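Local coordinates for tyrosine-protein kinase receptor torso (Bombyx mori, PDB 5AOQ), which serves as a receptor tyrosine kinase for prothoracicotropic hormone (PTTH) and takes part in starting metamorphosis, its extracellular region being the part modelled here, at residues L22-E27 with N49-G54; S56-T61 with D133-P138; S68-R73 with E109-A114; L87-N92 with K116-W121. All blocks are in the same frame, centred on the assembly; numbering follows the deposited sequence.

Contact 1: L22-E27 with N49-G54; sequences LLKYLE and NFEETG
Two side chains share a first torsion to meet here: Phe50 (chi1 -77°) and Glu27 (chi1 -67°) each place CG opposite the carbonyl carbon, which lets the phenyl ring reach toward the 22-27 segment and brings the glutamate to its rim. Leu23 O lies over one face of the ring, off its centre and close to the CD2 side, with Leu23 O to Phe50 CD2 at 3.0 Å. Near the other ortho carbon, Leu23 CB is 3.6 Å from Phe50 CD1, and Leu26 CB reaches Phe50 CZ at 4.0 Å. Glu27 meets the edge: its CG sits in the ring plane, 3.5 Å from Phe50 CD2. The two side chains run antiparallel past each other, with carboxylate and ring planes only 14° apart. Farther out, Lys24 CD comes within 4.0 Å of Glu51 OE2, but the ammonium itself stays beyond salt-bridge range. The loop that presents Phe50 is folded by an Asx turn, in which Glu51 N donates to Asn49 OD1 over 2.9 Å, while Thr53 OG1 donates to Asn49 O.

Leu84 and Trp134 pack against Phe50 too, and Leu23 rests on Ile86 and Met88, so both segments lie against the four-stranded sheet. Lys24 and Glu27 also pack on Glu27 and Lys24, respectively, of the second subunit. No hydrogen bond joins the two segments. Leu23 O accepts from Leu26 N within its own turn and makes no bond across the contact, so cohesion here rests mainly on packing round Phe50.

Contact 2: S56-T61 with D133-P138; sequences SDVPST and DWMEGP
Backbone hydrogen bonds tie Ser56 and Ser60 to the strand beside them, one bond toward each end of the contact. Ser56 N donates to Trp134 O across 3.1 Å, nearly straight at the hydrogen (167°). Ser56 OG adds a weak bond to the same oxygen. Four residues on, Ser60 N gives its hydrogen to Glu136 O at 2.7 Å.

The apolar part belongs to Met135, whose extended chain lies alongside Val58 and points the same way. Val58 puts CG1 opposite its backbone N (chi1 -179°), and this branch does the touching, with Val58 CG1 to Met135 SD at 3.7 Å. Nearer the backbone, Met135 CB packs against Val58 O at 3.5 Å and against Ser60 CB at 3.9 Å.

Other polar ends turn to different partners. Ser60 OG pairs with Ser122 OG, and Glu136 OE2 joins a salt bridge with Arg15 and accepts from Gln119. Trp134 points its indole the other way, into the domain, against Leu84 and Trp121.

Both segments run in the same direction, and the chain turns a corner at Asp57. A short, weakly bonded segment running parallel to strand 134-140, at the edge of a four-stranded sheet and held by the two serine N-H groups, resembles the A'-G pairing of immunoglobulin-like beta sandwiches, here in the first fibronectin type III domain of Torso.

Contact 3: S68-R73 with E109-A114; sequences SKNSIR and ELITTA
Ser71 to Arg73 and Glu109 to Ile111 form an antiparallel ladder, their strand axes 4.6 Å apart and at 168°, in which Ile72 and Leu110 make the hydrogen-bonded pair (Ile72 N to Leu110 O 2.7 Å, Leu110 N to Ile72 O 2.8 Å) and, past it, Thr112 N bonds to Asn70 O at 3.2 Å.

On the face carrying Ser71, Arg73 and Glu109, the last two extend side by side in one direction. Glu109 sets CG opposite its backbone N (chi1 -177°), which lays its methylene chain along that of Arg73, with Arg73 CG to Glu109 CG at 3.8 Å. Arg73 NE and Glu109 OE2 form a salt bridge, a weak bond at 3.5 Å; OE2 lies at the guanidinium edge, yet the two planes stand 83° apart. Ser71 CB also packs 3.5 Å from Glu109 OE2.

Both charges have further partners in the second domain: Arg73 NH2 bridges to Asp190, and Glu109 OE1 to Lys204. Since Asp190 and Lys204 are implicated in PTTH binding, and Glu109 packs on Glu28 of a hormone chain, this alternating charge network probably helps fix the ligand-facing groups.

Contact 4: L87-N92 with K116-W121; sequences LMEHDN and KEYQIW
Glu89 reaches across to Lys116, passing beside Tyr118. Its CB packs against the phenol ring, 3.9 Å from Tyr118 CE1. CG then stands opposite the backbone N (chi1 156°) and the chain runs on extended, which carries the carboxylate along the phenol to the lysine, with Glu89 OE1 3.9 Å from Tyr118 CE1. Both oxygens lie along the end of the lysine chain, and Glu89 OE2 takes the hydrogen bond of the salt bridge from Lys116 NZ at 2.6 Å, using its syn lone pair. Asp91 OD2 is a second acid nearby, 4.1 Å from Lys116 NZ and beyond salt-bridge range.

Toward the sheet, Met88 and Gln119 form the hydrogen-bonded antiparallel pair: Met88 N to Gln119 O is 2.7 Å, and Gln119 N returns a bond to Met88 O. Leu87 and Ile120, on one face, point the same way and touch through Leu87 CD2 and Ile120 CG1 at 3.6 Å. Leu87 CB also meets Tyr118 CD1 at 3.9 Å. On the other face Met88, bent at chi2 (-65°), crosses Trp121 at about a right angle, its CG 3.8 Å from Trp121 CD1. Gln119 OE1 and Trp121 NE1 are both hydrogen-bonded to the backbone of Tyr16, which fastens the N-terminal segment to this face.

Strands 83-88 and 118-124 are thus joined by backbone bonds, with buried side chains on both faces, while the ion pair closes their diverging ends; the positive charge of Lys116 probably eases the closeness of the Glu89 and Asp91 carboxylates.

All four contacts lie in the first fibronectin type III domain. Contacts 2 and 4 share the four-stranded sheet, where Ile120 N probably bonds to Pro138 O at 3.2 Å. Contact 1 packs on both: Phe50 CE1 is 3.6 Å from Trp134 CZ2, and Leu23 CG is 3.7 Å from Met88 CE. Contact 3 belongs to the three-stranded sheet and meets contact 4 across the domain interior, Leu110 CD1 to Leu87 CD2 at 3.6 Å, with Tyr118 OH hydrogen-bonded to Thr113 O. Contact 3 is the one beside the hormone and Asp190 and Lys204; its centre is about 22 Å from that of contact 1, which faces the second subunit.

Contact 1: L22-E27 with N49-G54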
# COMPACT_ATOMS: atom_id res chain seq x y z
N LEU A 22 -15.33 -12.71 -19.40
CA LEU A 22 -14.80 -12.04 -18.22
C LEU A 22 -13.43 -12.61 -17.86
O LEU A 22 -12.51 -11.86 -17.53
CB LEU A 22 -15.77 -12.20 -17.06
CG LEU A 22 -17.18 -11.66 -17.31
CD1 LEU A 22 -18.11 -12.11 -16.21
CD2 LEU A 22 -17.17 -10.14 -17.40
N LEU A 23 -13.31 -13.93 -17.90
CA LEU A 23 -12.04 -14.61 -17.67
C LEU A 23 -10.96 -14.10 -18.62
O LEU A 23 -9.77 -14.18 -18.32
CB LEU A 23 -12.20 -16.12 -17.83
CG LEU A 23 -12.93 -16.85 -16.71
CD1 LEU A 23 -13.26 -18.27 -17.13
CD2 LEU A 23 -12.09 -16.86 -15.44
N LYS A 24 -11.39 -13.59 -19.77
CA LYS A 24 -10.51 -12.97 -20.75
C LYS A 24 -9.56 -11.93 -20.13
O LYS A 24 -8.49 -11.68 -20.67
CB LYS A 24 -11.35 -12.32 -21.85
CG LYS A 24 -10.82 -11.01 -22.41
CD LYS A 24 -11.73 -10.49 -23.50
CE LYS A 24 -11.32 -9.10 -23.97
NZ LYS A 24 -12.26 -8.57 -24.99
N TYR A 25 -9.97 -11.35 -19.01
CA TYR A 25 -9.23 -10.23 -18.42
C TYR A 25 -8.20 -10.66 -17.37
O TYR A 25 -7.47 -9.83 -16.84
CB TYR A 25 -10.21 -9.24 -17.79
CG TYR A 25 -11.11 -8.59 -18.82
CD1 TYR A 25 -10.63 -7.59 -19.64
CD2 TYR A 25 -12.43 -8.99 -18.97
CE1 TYR A 25 -11.44 -6.99 -20.59
CE2 TYR A 25 -13.25 -8.40 -19.91
CZ TYR A 25 -12.75 -7.40 -20.72
OH TYR A 25 -13.56 -6.81 -21.66
N LEU A 26 -8.13 -11.96 -17.09
CA LEU A 26 -7.13 -12.49 -16.16
C LEU A 26 -5.81 -12.80 -16.88
O LEU A 26 -4.83 -13.21 -16.26
CB LEU A 26 -7.66 -13.74 -15.46
CG LEU A 26 -9.00 -13.59 -14.76
CD1 LEU A 26 -9.38 -14.89 -14.06
CD2 LEU A 26 -8.99 -12.43 -13.77
N GLU A 27 -5.80 -12.59 -18.19
CA GLU A 27 -4.65 -12.94 -19.01
C GLU A 27 -3.41 -12.14 -18.60
O GLU A 27 -2.30 -12.68 -18.62
CB GLU A 27 -4.95 -12.71 -20.49
CG GLU A 27 -6.00 -13.66 -21.06
CD GLU A 27 -6.28 -13.41 -22.53
OE1 GLU A 27 -5.56 -12.60 -23.15
OE2 GLU A 27 -7.22 -14.04 -23.06
N ASN A 49 -5.10 -17.88 -23.61
CA ASN A 49 -6.38 -17.47 -24.19
C ASN A 49 -7.53 -18.16 -23.48
O ASN A 49 -7.68 -19.38 -23.56
CB ASN A 49 -6.40 -17.81 -25.69
CG ASN A 49 -7.49 -17.07 -26.44
OD1 ASN A 49 -8.57 -16.83 -25.91
ND2 ASN A 49 -7.21 -16.72 -27.69
N PHE A 50 -8.35 -17.38 -22.78
CA PHE A 50 -9.48 -17.93 -22.03
C PHE A 50 -10.69 -18.18 -22.92
O PHE A 50 -11.58 -18.95 -22.56
CB PHE A 50 -9.87 -16.98 -20.90
CG PHE A 50 -8.95 -17.04 -19.71
CD1 PHE A 50 -9.18 -17.95 -18.69
CD2 PHE A 50 -7.87 -16.18 -19.61
CE1 PHE A 50 -8.34 -18.00 -17.60
CE2 PHE A 50 -7.02 -16.24 -18.52
CZ PHE A 50 -7.26 -17.15 -17.51
N GLU A 51 -10.71 -17.54 -24.08
CA GLU A 51 -11.85 -17.65 -24.99
C GLU A 51 -11.71 -18.85 -25.92
O GLU A 51 -12.68 -19.25 -26.57
CB GLU A 51 -12.00 -16.35 -25.78
CG GLU A 51 -12.51 -15.19 -24.93
CD GLU A 51 -12.59 -13.88 -25.69
OE1 GLU A 51 -11.58 -13.49 -26.31
OE2 GLU A 51 -13.66 -13.23 -25.66
N GLU A 52 -10.51 -19.42 -25.98
CA GLU A 52 -10.25 -20.60 -26.79
C GLU A 52 -10.24 -21.88 -25.96
O GLU A 52 -10.02 -22.97 -26.48
CB GLU A 52 -8.92 -20.47 -27.53
CG GLU A 52 -8.92 -19.42 -28.63
CD GLU A 52 -7.62 -19.41 -29.41
OE1 GLU A 52 -6.60 -19.91 -28.89
OE2 GLU A 52 -7.61 -18.89 -30.55
N THR A 53 -10.49 -21.74 -24.66
CA THR A 53 -10.46 -22.88 -23.75
C THR A 53 -11.85 -23.50 -23.60
O THR A 53 -12.85 -22.79 -23.61
CB THR A 53 -9.94 -22.47 -22.36
OG1 THR A 53 -8.75 -21.69 -22.50
CG2 THR A 53 -9.65 -23.69 -21.50
N GLY A 54 -11.89 -24.82 -23.46
CA GLY A 54 -13.14 -25.55 -23.39
C GLY A 54 -13.43 -26.09 -22.00
O GLY A 54 -12.87 -25.60 -21.01

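Contact 2: S56-T61 with D133-P138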
# COMPACT_ATOMS: atom_id res chain seq x y z
N SER A 56 -14.14 -29.92 -19.92
CA SER A 56 -14.10 -31.38 -20.00
C SER A 56 -15.11 -32.05 -19.08
O SER A 56 -15.65 -31.42 -18.16
CB SER A 56 -12.69 -31.88 -19.67
OG SER A 56 -12.37 -31.63 -18.32
N ASP A 57 -15.36 -33.34 -19.32
CA ASP A 57 -16.21 -34.14 -18.45
C ASP A 57 -15.49 -34.43 -17.14
O ASP A 57 -16.12 -34.73 -16.13
CB ASP A 57 -16.59 -35.46 -19.12
CG ASP A 57 -17.37 -35.25 -20.40
OD1 ASP A 57 -18.10 -34.24 -20.51
OD2 ASP A 57 -17.27 -36.10 -21.31
N VAL A 58 -14.16 -34.32 -17.17
CA VAL A 58 -13.32 -34.64 -16.03
C VAL A 58 -13.68 -33.78 -14.81
O VAL A 58 -13.52 -32.56 -14.86
CB VAL A 58 -11.83 -34.44 -16.36
CG1 VAL A 58 -10.95 -34.81 -15.17
CG2 VAL A 58 -11.43 -35.26 -17.58
N PRO A 59 -14.16 -34.42 -13.73
CA PRO A 59 -14.35 -33.65 -12.50
C PRO A 59 -13.02 -33.24 -11.90
O PRO A 59 -12.03 -33.96 -12.04
CB PRO A 59 -15.10 -34.62 -11.58
CG PRO A 59 -15.63 -35.69 -12.47
CD PRO A 59 -14.62 -35.80 -13.58
N SER A 60 -12.99 -32.09 -11.24
CA SER A 60 -11.76 -31.58 -10.66
C SER A 60 -11.38 -32.35 -9.39
O SER A 60 -12.25 -32.77 -8.63
CB SER A 60 -11.91 -30.09 -10.35
OG SER A 60 -10.65 -29.52 -10.07
N THR A 61 -10.08 -32.54 -9.18
CA THR A 61 -9.59 -33.27 -8.02
C THR A 61 -9.43 -32.36 -6.81
O THR A 61 -9.01 -32.80 -5.74
CB THR A 61 -8.23 -33.96 -8.32
OG1 THR A 61 -7.24 -32.96 -8.60
CG2 THR A 61 -8.35 -34.91 -9.50
N ASP A 133 -8.79 -27.42 -21.03
CA ASP A 133 -10.20 -27.28 -20.70
C ASP A 133 -10.48 -27.31 -19.19
O ASP A 133 -9.85 -28.07 -18.45
CB ASP A 133 -11.00 -28.38 -21.40
CG ASP A 133 -10.89 -28.30 -22.91
OD1 ASP A 133 -9.93 -27.67 -23.40
OD2 ASP A 133 -11.77 -28.86 -23.60
N TRP A 134 -11.41 -26.47 -18.76
CA TRP A 134 -11.76 -26.34 -17.35
C TRP A 134 -12.33 -27.63 -16.77
O TRP A 134 -13.01 -28.38 -17.46
CB TRP A 134 -12.78 -25.20 -17.17
CG TRP A 134 -12.21 -23.85 -17.44
CD1 TRP A 134 -12.30 -23.13 -18.60
CD2 TRP A 134 -11.45 -23.04 -16.54
NE1 TRP A 134 -11.65 -21.93 -18.48
CE2 TRP A 134 -11.11 -21.85 -17.22
CE3 TRP A 134 -11.02 -23.20 -15.22
CZ2 TRP A 134 -10.37 -20.83 -16.63
CZ3 TRP A 134 -10.27 -22.20 -14.64
CH2 TRP A 134 -9.96 -21.03 -15.33
N MET A 135 -12.03 -27.87 -15.49
CA MET A 135 -12.55 -29.03 -14.78
C MET A 135 -13.47 -28.59 -13.65
O MET A 135 -13.12 -27.73 -12.84
CB MET A 135 -11.40 -29.88 -14.23
CG MET A 135 -10.46 -30.39 -15.30
SD MET A 135 -9.26 -31.58 -14.68
CE MET A 135 -8.32 -31.91 -16.17
N GLU A 136 -14.66 -29.18 -13.61
CA GLU A 136 -15.69 -28.79 -12.66
C GLU A 136 -15.30 -29.18 -11.23
O GLU A 136 -14.97 -30.33 -10.96
CB GLU A 136 -17.02 -29.43 -13.05
CG GLU A 136 -18.24 -28.85 -12.36
CD GLU A 136 -19.54 -29.35 -12.95
OE1 GLU A 136 -19.50 -30.33 -13.73
OE2 GLU A 136 -20.60 -28.77 -12.64
N GLY A 137 -15.36 -28.20 -10.33
CA GLY A 137 -15.01 -28.41 -8.94
C GLY A 137 -16.23 -28.42 -8.04
O GLY A 137 -17.35 -28.57 -8.53
N PRO A 138 -16.02 -28.25 -6.73
CA PRO A 138 -17.14 -28.24 -5.78
C PRO A 138 -17.77 -26.86 -5.62
O PRO A 138 -17.28 -25.89 -6.19
CB PRO A 138 -16.48 -28.70 -4.47
CG PRO A 138 -15.00 -28.43 -4.63
CD PRO A 138 -14.73 -28.03 -6.05

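Contact 3: S68-R73 with E109-A114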
# COMPACT_ATOMS: atom_id res chain seq x y z
N SER A 68 -13.12 -19.31 5.33
CA SER A 68 -13.59 -18.26 6.22
C SER A 68 -14.60 -17.44 5.43
O SER A 68 -14.66 -17.53 4.21
CB SER A 68 -12.43 -17.39 6.71
OG SER A 68 -11.92 -16.57 5.67
N LYS A 69 -15.41 -16.65 6.13
CA LYS A 69 -16.45 -15.87 5.46
C LYS A 69 -15.87 -14.76 4.58
O LYS A 69 -16.61 -13.93 4.05
CB LYS A 69 -17.42 -15.30 6.49
CG LYS A 69 -18.29 -16.36 7.17
CD LYS A 69 -19.23 -17.04 6.17
CE LYS A 69 -20.10 -18.10 6.82
NZ LYS A 69 -21.02 -18.74 5.83
N ASN A 70 -14.54 -14.75 4.42
CA ASN A 70 -13.89 -13.85 3.48
C ASN A 70 -12.84 -14.57 2.61
O ASN A 70 -12.10 -13.91 1.87
CB ASN A 70 -13.23 -12.70 4.24
CG ASN A 70 -13.38 -11.36 3.53
OD1 ASN A 70 -13.39 -11.30 2.30
ND2 ASN A 70 -13.49 -10.29 4.31
N SER A 71 -12.76 -15.90 2.69
CA SER A 71 -11.78 -16.66 1.90
C SER A 71 -12.04 -18.17 1.86
O SER A 71 -12.86 -18.70 2.60
CB SER A 71 -10.37 -16.41 2.44
OG SER A 71 -10.22 -16.96 3.73
N ILE A 72 -11.31 -18.86 0.97
CA ILE A 72 -11.35 -20.32 0.86
C ILE A 72 -9.94 -20.88 0.67
O ILE A 72 -9.19 -20.38 -0.16
CB ILE A 72 -12.22 -20.82 -0.32
CG1 ILE A 72 -13.69 -20.45 -0.13
CG2 ILE A 72 -12.11 -22.34 -0.48
CD1 ILE A 72 -14.06 -19.15 -0.75
N ARG A 73 -9.59 -21.90 1.44
CA ARG A 73 -8.30 -22.57 1.29
C ARG A 73 -8.47 -24.03 0.90
O ARG A 73 -9.13 -24.80 1.60
CB ARG A 73 -7.50 -22.45 2.58
CG ARG A 73 -7.17 -21.01 2.91
CD ARG A 73 -6.52 -20.87 4.26
NE ARG A 73 -6.50 -19.48 4.68
CZ ARG A 73 -6.03 -19.05 5.85
NH1 ARG A 73 -5.55 -19.92 6.73
NH2 ARG A 73 -6.05 -17.76 6.13
N GLU A 109 -5.26 -20.66 -2.03
CA GLU A 109 -6.31 -19.84 -1.43
C GLU A 109 -7.03 -18.95 -2.44
O GLU A 109 -6.42 -18.42 -3.36
CB GLU A 109 -5.73 -18.98 -0.30
CG GLU A 109 -6.77 -18.16 0.44
CD GLU A 109 -6.17 -17.28 1.52
OE1 GLU A 109 -4.95 -17.02 1.46
OE2 GLU A 109 -6.91 -16.85 2.43
N LEU A 110 -8.34 -18.79 -2.24
CA LEU A 110 -9.19 -17.93 -3.06
C LEU A 110 -10.00 -16.99 -2.18
O LEU A 110 -10.65 -17.42 -1.23
CB LEU A 110 -10.13 -18.78 -3.91
CG LEU A 110 -9.52 -19.42 -5.15
CD1 LEU A 110 -10.34 -20.62 -5.60
CD2 LEU A 110 -9.41 -18.40 -6.27
N ILE A 111 -9.97 -15.70 -2.50
CA ILE A 111 -10.63 -14.68 -1.69
C ILE A 111 -12.08 -14.52 -2.14
O ILE A 111 -12.38 -14.62 -3.32
CB ILE A 111 -9.89 -13.33 -1.77
CG1 ILE A 111 -8.46 -13.47 -1.26
CG2 ILE A 111 -10.61 -12.27 -0.94
CD1 ILE A 111 -7.46 -13.86 -2.33
N THR A 112 -12.96 -14.26 -1.18
CA THR A 112 -14.38 -14.07 -1.47
C THR A 112 -14.85 -12.65 -1.19
O THR A 112 -14.39 -11.99 -0.25
CB THR A 112 -15.24 -15.04 -0.63
OG1 THR A 112 -14.90 -16.39 -0.97
CG2 THR A 112 -16.73 -14.83 -0.89
N THR A 113 -15.79 -12.19 -2.02
CA THR A 113 -16.40 -10.87 -1.87
C THR A 113 -17.90 -11.04 -1.59
O THR A 113 -18.63 -11.55 -2.44
CB THR A 113 -16.20 -10.00 -3.12
OG1 THR A 113 -14.80 -9.89 -3.41
CG2 THR A 113 -16.78 -8.61 -2.91
N ALA A 114 -18.33 -10.61 -0.41
CA ALA A 114 -19.73 -10.71 0.01
C ALA A 114 -20.21 -12.16 0.11
O ALA A 114 -19.53 -13.10 -0.31
CB ALA A 114 -20.63 -9.92 -0.93

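Contact 4: L87-N92 with K116-W121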
# COMPACT_ATOMS: atom_id res chain seq x y z
N LEU A 87 -13.15 -18.82 -9.07
CA LEU A 87 -14.46 -18.93 -8.43
C LEU A 87 -15.55 -18.35 -9.33
O LEU A 87 -15.44 -17.21 -9.78
CB LEU A 87 -14.47 -18.20 -7.08
CG LEU A 87 -13.58 -18.76 -5.96
CD1 LEU A 87 -13.69 -17.88 -4.72
CD2 LEU A 87 -13.95 -20.20 -5.63
N MET A 88 -16.59 -19.14 -9.58
CA MET A 88 -17.63 -18.76 -10.52
C MET A 88 -18.99 -18.54 -9.88
O MET A 88 -19.47 -19.37 -9.11
CB MET A 88 -17.76 -19.82 -11.61
CG MET A 88 -16.83 -19.59 -12.78
SD MET A 88 -17.25 -18.07 -13.65
CE MET A 88 -15.65 -17.59 -14.27
N GLU A 89 -19.60 -17.41 -10.23
CA GLU A 89 -20.90 -16.99 -9.73
C GLU A 89 -21.92 -17.00 -10.88
O GLU A 89 -21.55 -17.19 -12.03
CB GLU A 89 -20.77 -15.60 -9.09
CG GLU A 89 -22.03 -14.75 -9.02
CD GLU A 89 -21.80 -13.40 -8.38
OE1 GLU A 89 -20.63 -13.07 -8.09
OE2 GLU A 89 -22.79 -12.67 -8.17
N HIS A 90 -23.20 -16.81 -10.55
CA HIS A 90 -24.25 -16.72 -11.56
C HIS A 90 -24.26 -15.37 -12.28
O HIS A 90 -24.22 -15.31 -13.51
CB HIS A 90 -25.62 -16.96 -10.93
CG HIS A 90 -26.77 -16.66 -11.84
ND1 HIS A 90 -27.33 -15.40 -11.93
CD2 HIS A 90 -27.45 -17.44 -12.70
CE1 HIS A 90 -28.32 -15.43 -12.81
NE2 HIS A 90 -28.41 -16.66 -13.29
N ASP A 91 -24.33 -14.29 -11.50
CA ASP A 91 -24.45 -12.95 -12.05
C ASP A 91 -23.28 -12.61 -12.96
O ASP A 91 -23.48 -12.18 -14.10
CB ASP A 91 -24.53 -11.92 -10.92
CG ASP A 91 -25.71 -12.17 -9.99
OD1 ASP A 91 -26.80 -12.53 -10.49
OD2 ASP A 91 -25.55 -12.00 -8.76
N ASN A 92 -22.06 -12.80 -12.46
CA ASN A 92 -20.85 -12.56 -13.24
C ASN A 92 -20.78 -11.14 -13.80
O ASN A 92 -20.92 -10.93 -15.00
CB ASN A 92 -20.76 -13.56 -14.40
CG ASN A 92 -20.58 -14.98 -13.93
OD1 ASN A 92 -19.86 -15.24 -12.97
ND2 ASN A 92 -21.23 -15.92 -14.61
N LYS A 116 -21.86 -14.86 -1.24
CA LYS A 116 -22.34 -15.39 -2.51
C LYS A 116 -21.89 -16.84 -2.69
O LYS A 116 -20.82 -17.22 -2.23
CB LYS A 116 -21.82 -14.55 -3.68
CG LYS A 116 -22.42 -13.16 -3.78
CD LYS A 116 -21.94 -12.47 -5.04
CE LYS A 116 -22.72 -11.19 -5.32
NZ LYS A 116 -22.33 -10.58 -6.62
N GLU A 117 -22.72 -17.63 -3.37
CA GLU A 117 -22.32 -18.97 -3.77
C GLU A 117 -21.37 -18.88 -4.96
O GLU A 117 -21.61 -18.13 -5.90
CB GLU A 117 -23.54 -19.82 -4.15
CG GLU A 117 -24.20 -20.53 -2.98
CD GLU A 117 -25.08 -21.68 -3.42
OE1 GLU A 117 -25.47 -21.72 -4.60
OE2 GLU A 117 -25.37 -22.56 -2.58
N TYR A 118 -20.30 -19.66 -4.90
CA TYR A 118 -19.35 -19.74 -6.00
C TYR A 118 -19.10 -21.20 -6.36
O TYR A 118 -19.41 -22.10 -5.58
CB TYR A 118 -18.02 -19.07 -5.65
CG TYR A 118 -18.11 -17.58 -5.44
CD1 TYR A 118 -17.98 -16.70 -6.51
CD2 TYR A 118 -18.33 -17.04 -4.18
CE1 TYR A 118 -18.06 -15.34 -6.33
CE2 TYR A 118 -18.41 -15.68 -3.99
CZ TYR A 118 -18.28 -14.83 -5.07
OH TYR A 118 -18.36 -13.47 -4.88
N GLN A 119 -18.56 -21.42 -7.55
CA GLN A 119 -18.08 -22.75 -7.93
C GLN A 119 -16.62 -22.67 -8.35
O GLN A 119 -16.24 -21.82 -9.15
CB GLN A 119 -18.92 -23.33 -9.06
CG GLN A 119 -18.59 -24.79 -9.36
CD GLN A 119 -19.46 -25.38 -10.44
OE1 GLN A 119 -20.01 -24.66 -11.28
NE2 GLN A 119 -19.59 -26.70 -10.44
N ILE A 120 -15.82 -23.58 -7.81
CA ILE A 120 -14.39 -23.62 -8.11
C ILE A 120 -14.17 -24.29 -9.46
O ILE A 120 -14.78 -25.32 -9.76
CB ILE A 120 -13.60 -24.37 -7.03
CG1 ILE A 120 -13.93 -23.83 -5.64
CG2 ILE A 120 -12.10 -24.26 -7.30
CD1 ILE A 120 -13.36 -24.65 -4.50
N TRP A 121 -13.30 -23.70 -10.28
CA TRP A 121 -12.88 -24.32 -11.53
C TRP A 121 -11.37 -24.27 -11.66
O TRP A 121 -10.75 -23.22 -11.43
CB TRP A 121 -13.55 -23.63 -12.72
CG TRP A 121 -15.02 -23.89 -12.82
CD1 TRP A 121 -16.02 -23.22 -12.17
CD2 TRP A 121 -15.66 -24.88 -13.63
NE1 TRP A 121 -17.24 -23.74 -12.52
CE2 TRP A 121 -17.05 -24.77 -13.41
CE3 TRP A 121 -15.20 -25.87 -14.51
CZ2 TRP A 121 -17.97 -25.59 -14.04
CZ3 TRP A 121 -16.12 -26.69 -15.13
CH2 TRP A 121 -17.49 -26.55 -14.90